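Local coordinates for protein glycerol kinase, putative (PDB 2W40) that probably phosphorylates glycerol at the expense of ATP to give sn-glycerol 3-phosphate, as a member of the FGGY kinase family in the malaria parasite, at residues Gly255-Asp260 with Ser467-Ser472; Gln84-Ile89 with Ile103-Thr108. One frame throughout, in Å; residues are numbered along the deposited sequence.

Contact 1 (Gly255-Asp260 with Ser467-Ser472); sequences GQAIFD and SLLRRS
A257 and L469 meet through their beta carbons, 4.0 Å from CB to CB, and this pair starts a small apolar patch. L469 sends its isobutyl group on past A257, so that its CD1 arrives at the edge of the F259 ring, near the ring plane and 4.5 Å from CE2. G255 O also approaches L469 CB, at 3.8 Å. R470 packs here too, its CG 3.8 Å from A257 CB. From there the R470 chain runs extended to NE, with chi2 172°, and folds its guanidinium back beside A257, whose CB sits over one face of it, offset toward the rim.

Polar links between the segments run through water. One molecule donates to both G255 O and L469 O, with the shorter bond, 2.6 Å, to L469 O. Another lies in the plane of the R470 guanidinium at its edge, accepting from NH2 at 2.9 Å and donating to A257 O. A third water donates to Q256 O and takes a weak bond from R470 NH1. The direct approach of NH1 to A257 O is too poorly angled to count as a bond.

L446 and V450 of helix 443-455 also pack on L469. The C-terminal end of helix 466-469 thus meets the turn that leads toward strand 264-268, where A257, with positive phi, closes helix 248-255 in a Schellman motif.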
loop_
_atom_site.group_PDB
_atom_site.type_symbol
_atom_site.label_atom_id
_atom_site.label_comp_id
_atom_site.label_asym_id
_atom_site.label_seq_id
_atom_site.Cartn_x
_atom_site.Cartn_y
_atom_site.Cartn_z
ATOM N N GLY C 255 14.720 -25.420 22.497
ATOM C CA GLY C 255 14.669 -24.321 23.469
ATOM C C GLY C 255 13.358 -24.093 24.198
ATOM O O GLY C 255 13.376 -23.520 25.310
ATOM N N GLN C 256 12.258 -24.546 23.594
ATOM C CA GLN C 256 10.923 -24.403 24.227
ATOM C C GLN C 256 10.610 -25.747 24.982
ATOM O O GLN C 256 9.492 -25.903 25.528
ATOM C CB GLN C 256 9.886 -24.157 23.179
ATOM C CG GLN C 256 9.801 -22.807 22.540
ATOM C CD GLN C 256 8.947 -21.843 23.340
ATOM O OE1 GLN C 256 8.456 -20.862 22.812
ATOM N NE2 GLN C 256 8.837 -22.087 24.576
ATOM N N ALA C 257 11.475 -26.744 24.885
ATOM C CA ALA C 257 11.280 -28.133 25.446
ATOM C C ALA C 257 9.983 -28.805 24.985
ATOM O O ALA C 257 9.324 -29.438 25.790
ATOM C CB ALA C 257 11.303 -28.159 27.010
ATOM N N ILE C 258 9.628 -28.650 23.700
ATOM C CA ILE C 258 8.453 -29.294 23.165
ATOM C C ILE C 258 8.895 -30.688 22.667
ATOM O O ILE C 258 9.031 -31.062 21.482
ATOM C CB ILE C 258 7.641 -28.402 22.220
ATOM C CG1 ILE C 258 8.402 -28.244 20.990
ATOM C CG2 ILE C 258 7.124 -26.993 22.907
ATOM C CD1 ILE C 258 7.381 -28.070 19.740
ATOM N N PHE C 259 9.132 -31.553 23.640
ATOM C CA PHE C 259 9.664 -32.876 23.417
ATOM C C PHE C 259 8.646 -33.972 23.415
ATOM O O PHE C 259 9.001 -35.120 23.061
ATOM C CB PHE C 259 10.704 -33.214 24.535
ATOM C CG PHE C 259 11.878 -32.282 24.608
ATOM C CD1 PHE C 259 12.637 -32.044 23.479
ATOM C CD2 PHE C 259 12.207 -31.594 25.753
ATOM C CE1 PHE C 259 13.779 -31.237 23.574
ATOM C CE2 PHE C 259 13.298 -30.751 25.830
ATOM C CZ PHE C 259 14.048 -30.533 24.738
ATOM N N ASP C 260 7.421 -33.695 23.895
ATOM C CA ASP C 260 6.388 -34.730 23.911
ATOM C C ASP C 260 5.472 -34.612 22.725
ATOM O O ASP C 260 5.138 -33.514 22.264
ATOM C CB ASP C 260 5.499 -34.651 25.150
ATOM C CG ASP C 260 6.248 -34.881 26.478
ATOM O OD1 ASP C 260 7.233 -35.610 26.485
ATOM O OD2 ASP C 260 5.810 -34.300 27.514
ATOM N N SER C 467 13.257 -28.255 33.083
ATOM C CA SER C 467 12.418 -27.345 33.915
ATOM C C SER C 467 12.818 -25.918 33.663
ATOM O O SER C 467 11.961 -25.033 33.517
ATOM C CB SER C 467 12.497 -27.715 35.436
ATOM O OG SER C 467 12.204 -26.574 36.258
ATOM N N LEU C 468 14.135 -25.700 33.587
ATOM C CA LEU C 468 14.771 -24.454 33.090
ATOM C C LEU C 468 14.199 -23.930 31.772
ATOM O O LEU C 468 13.760 -22.783 31.627
ATOM C CB LEU C 468 16.259 -24.780 32.886
ATOM C CG LEU C 468 17.381 -23.917 33.427
ATOM C CD1 LEU C 468 18.749 -24.638 33.231
ATOM C CD2 LEU C 468 17.350 -22.601 32.785
ATOM N N LEU C 469 14.138 -24.806 30.798
ATOM C CA LEU C 469 13.619 -24.421 29.534
ATOM C C LEU C 469 12.107 -24.071 29.605
ATOM O O LEU C 469 11.703 -23.064 29.124
ATOM C CB LEU C 469 13.886 -25.530 28.527
ATOM C CG LEU C 469 15.383 -25.886 28.282
ATOM C CD1 LEU C 469 15.526 -27.222 27.447
ATOM C CD2 LEU C 469 16.221 -24.734 27.765
ATOM N N ARG C 470 11.289 -24.847 30.265
ATOM C CA ARG C 470 9.838 -24.573 30.169
ATOM C C ARG C 470 9.301 -23.231 30.761
ATOM O O ARG C 470 8.092 -22.988 30.703
ATOM C CB ARG C 470 9.059 -25.727 30.726
ATOM C CG ARG C 470 9.278 -26.994 30.012
ATOM C CD ARG C 470 8.589 -28.018 30.823
ATOM N NE ARG C 470 9.014 -29.400 30.655
ATOM C CZ ARG C 470 8.635 -30.181 29.653
ATOM N NH1 ARG C 470 7.929 -29.689 28.623
ATOM N NH2 ARG C 470 9.040 -31.444 29.663
ATOM N N ARG C 471 10.158 -22.324 31.220
ATOM C CA ARG C 471 9.691 -21.144 31.880
ATOM C C ARG C 471 8.938 -20.239 30.971
ATOM O O ARG C 471 9.314 -20.124 29.789
ATOM C CB ARG C 471 10.834 -20.331 32.378
ATOM C CG ARG C 471 11.463 -21.067 33.560
ATOM C CD ARG C 471 12.593 -20.293 34.001
ATOM N NE ARG C 471 13.294 -21.041 35.009
ATOM C CZ ARG C 471 14.578 -20.858 35.301
ATOM N NH1 ARG C 471 15.323 -19.946 34.631
ATOM N NH2 ARG C 471 15.124 -21.598 36.273
ATOM N N SER C 472 7.902 -19.582 31.532
ATOM C CA SER C 472 7.115 -18.625 30.779
ATOM C C SER C 472 6.918 -17.296 31.555
ATOM O O SER C 472 6.886 -17.269 32.804
ATOM C CB SER C 472 5.779 -19.256 30.437
ATOM O OG SER C 472 4.986 -19.417 31.547
HETATM O O HOH W 1 11.537 -21.818 26.878
HETATM O O HOH W 2 7.216 -27.400 26.788
HETATM O O HOH W 3 8.248 -32.106 26.955
#

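Contact 2 (Gln84-Ile89 with Ile103-Thr108); sequences QRETVI and IVWLDT. With EDO (1,2-ethanediol), chain B.
A chi1 of 63° places CG of W105 between its backbone N and carbonyl carbon and swings the indole toward 84-89, while T87 holds OG1 beside its own backbone N, facing the backbone of W105. The two meet where W105 N donates to T87 OG1 over 3.1 Å, with a bent N-H...O angle of 145°. The same hydroxyl gives its proton to Q84 OE1 at 2.7 Å, approaching from above the amide plane, and so has both a donor and an acceptor fixed. OG1 and OE1 both lie at the indole edge, in its plane; the Q84 amide stands nearly upright to the ring, 81° between planes.

E86 OE1 lies 3.5 Å from the W105 CB methylene. Its carboxylate is engaged further by a salt bridge to R189 and a hydrogen bond to bound glycerol, whereas W105 NE1 bonds to T13.

V88 and I103 form a single antiparallel hydrogen-bonded bridge, each N to the other's O at 3.0 Å. T87 CA adds a CA-H...O contact to I103 O. Beyond, a type I turn from V104 to D107 leads the chain away, and L106 O accepts a 2.6 Å bond from O2 of an ethanediol, probably from the crystallisation liquor.

The bridge links strand 88-92 with strand 102-103. Helix 140-149 packs on V88 and I103, helix 167-176 on Q84 and T87, and strand 46-47 on Q84 and V104.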
loop_
_atom_site.group_PDB
_atom_site.type_symbol
_atom_site.label_atom_id
_atom_site.label_comp_id
_atom_site.label_asym_id
_atom_site.label_seq_id
_atom_site.Cartn_x
_atom_site.Cartn_y
_atom_site.Cartn_z
ATOM N N GLN C 84 19.061 -20.103 9.519
ATOM C CA GLN C 84 18.008 -19.980 8.540
ATOM C C GLN C 84 18.119 -21.215 7.596
ATOM O O GLN C 84 19.223 -21.522 7.064
ATOM C CB GLN C 84 18.218 -18.682 7.729
ATOM C CG GLN C 84 19.605 -18.459 7.171
ATOM C CD GLN C 84 19.678 -17.519 5.959
ATOM O OE1 GLN C 84 18.743 -17.449 5.157
ATOM N NE2 GLN C 84 20.832 -16.878 5.785
ATOM N N ARG C 85 17.013 -21.910 7.439
ATOM C CA ARG C 85 16.954 -23.142 6.695
ATOM C C ARG C 85 16.761 -22.808 5.165
ATOM O O ARG C 85 16.484 -21.638 4.842
ATOM C CB ARG C 85 15.852 -23.989 7.231
ATOM C CG ARG C 85 16.027 -24.355 8.726
ATOM C CD ARG C 85 14.776 -25.039 9.387
ATOM N NE ARG C 85 13.663 -24.137 9.227
ATOM C CZ ARG C 85 12.381 -24.477 9.365
ATOM N NH1 ARG C 85 12.058 -25.688 9.819
ATOM N NH2 ARG C 85 11.424 -23.644 8.986
ATOM N N GLU C 86 16.836 -23.848 4.311
ATOM C CA GLU C 86 16.514 -23.855 2.887
ATOM C C GLU C 86 17.493 -23.044 2.017
ATOM O O GLU C 86 17.814 -23.426 0.924
ATOM C CB GLU C 86 15.099 -23.444 2.586
ATOM C CG GLU C 86 13.996 -24.337 3.190
ATOM C CD GLU C 86 13.516 -23.895 4.572
ATOM O OE1 GLU C 86 13.761 -22.726 4.966
ATOM O OE2 GLU C 86 12.853 -24.701 5.278
ATOM N N THR C 87 17.902 -21.908 2.527
ATOM C CA THR C 87 18.874 -21.042 1.872
ATOM C C THR C 87 20.055 -21.935 1.472
ATOM O O THR C 87 20.530 -22.755 2.245
ATOM C CB THR C 87 19.326 -19.972 2.849
ATOM O OG1 THR C 87 18.182 -19.152 3.148
ATOM C CG2 THR C 87 20.479 -19.115 2.249
ATOM N N VAL C 88 20.511 -21.737 0.221
ATOM C CA VAL C 88 21.488 -22.679 -0.382
ATOM C C VAL C 88 22.632 -21.880 -1.048
ATOM O O VAL C 88 22.416 -20.831 -1.698
ATOM C CB VAL C 88 20.832 -23.755 -1.306
ATOM C CG1 VAL C 88 20.208 -23.066 -2.505
ATOM C CG2 VAL C 88 21.832 -24.840 -1.703
ATOM N N ILE C 89 23.813 -22.450 -0.865
ATOM C CA ILE C 89 25.080 -21.928 -1.500
ATOM C C ILE C 89 25.733 -23.176 -2.155
ATOM O O ILE C 89 25.768 -24.268 -1.601
ATOM C CB ILE C 89 26.049 -21.265 -0.506
ATOM C CG1 ILE C 89 25.376 -20.137 0.291
ATOM C CG2 ILE C 89 27.323 -20.688 -1.203
ATOM C CD1 ILE C 89 26.056 -20.105 1.664
ATOM N N ILE C 103 21.022 -18.220 -2.376
ATOM C CA ILE C 103 19.660 -17.989 -2.732
ATOM C C ILE C 103 18.791 -18.382 -1.533
ATOM O O ILE C 103 18.838 -19.528 -1.048
ATOM C CB ILE C 103 19.204 -18.783 -3.973
ATOM C CG1 ILE C 103 20.070 -18.365 -5.208
ATOM C CG2 ILE C 103 17.728 -18.440 -4.279
ATOM C CD1 ILE C 103 19.792 -19.140 -6.492
ATOM N N VAL C 104 18.108 -17.352 -1.002
ATOM C CA VAL C 104 17.469 -17.436 0.332
ATOM C C VAL C 104 16.174 -18.207 0.205
ATOM O O VAL C 104 15.528 -18.290 -0.896
ATOM C CB VAL C 104 17.313 -16.002 0.944
ATOM C CG1 VAL C 104 16.754 -15.968 2.333
ATOM C CG2 VAL C 104 18.691 -15.300 1.005
ATOM N N TRP C 105 15.730 -18.721 1.340
ATOM C CA TRP C 105 14.419 -19.446 1.427
ATOM C C TRP C 105 13.272 -18.613 0.824
ATOM O O TRP C 105 12.311 -19.148 0.374
ATOM C CB TRP C 105 14.211 -19.940 2.863
ATOM C CG TRP C 105 14.098 -18.876 3.896
ATOM C CD1 TRP C 105 15.120 -18.370 4.630
ATOM C CD2 TRP C 105 12.888 -18.255 4.396
ATOM N NE1 TRP C 105 14.633 -17.462 5.565
ATOM C CE2 TRP C 105 13.276 -17.367 5.443
ATOM C CE3 TRP C 105 11.513 -18.441 4.150
ATOM C CZ2 TRP C 105 12.298 -16.577 6.166
ATOM C CZ3 TRP C 105 10.588 -17.721 4.865
ATOM C CH2 TRP C 105 10.985 -16.790 5.856
ATOM N N LEU C 106 13.294 -17.322 1.078
ATOM C CA LEU C 106 12.287 -16.343 0.604
ATOM C C LEU C 106 12.285 -16.064 -0.922
ATOM O O LEU C 106 11.325 -15.455 -1.435
ATOM C CB LEU C 106 12.445 -15.019 1.344
ATOM C CG LEU C 106 11.888 -14.944 2.773
ATOM C CD1 LEU C 106 12.422 -13.651 3.507
ATOM C CD2 LEU C 106 10.281 -15.024 2.753
ATOM N N ASP C 107 13.317 -16.524 -1.625
ATOM C CA ASP C 107 13.420 -16.315 -3.071
ATOM C C ASP C 107 12.305 -17.122 -3.737
ATOM O O ASP C 107 12.053 -18.247 -3.391
ATOM C CB ASP C 107 14.802 -16.802 -3.564
ATOM C CG ASP C 107 15.087 -16.492 -5.022
ATOM O OD1 ASP C 107 15.823 -15.509 -5.313
ATOM O OD2 ASP C 107 14.525 -17.259 -5.831
ATOM N N THR C 108 11.723 -16.526 -4.761
ATOM C CA THR C 108 10.671 -17.209 -5.512
ATOM C C THR C 108 10.854 -17.227 -7.033
ATOM O O THR C 108 9.874 -17.425 -7.791
ATOM C CB THR C 108 9.297 -16.532 -5.216
ATOM O OG1 THR C 108 9.340 -15.123 -5.483
ATOM C CG2 THR C 108 8.850 -16.787 -3.784
HETATM C C1 EDO B . 12.235 -10.806 -3.653
HETATM O O1 EDO B . 11.526 -9.738 -4.564
HETATM C C2 EDO B . 11.584 -11.925 -2.712
HETATM O O2 EDO B . 11.113 -13.326 -2.971
#

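How the contacts relate
The two contacts are separate parts of one chain: about 28 Å lies between their centres and about 11 Å between their nearest atoms, and contact 2 closes in sequence before contact 1 opens. The centre of contact 2 is about 10 Å from the centre of the chain, beside a bound glycerol that R85 N also hydrogen-bonds. W105 comes within about 4 Å of the side chain of T270, which binds ADP in another structure of this protein. Contact 1, its centre about 19 Å from that of the chain, is away from these nucleotide residues, though the F259 side chain is about 6 Å from a bound glycerol too.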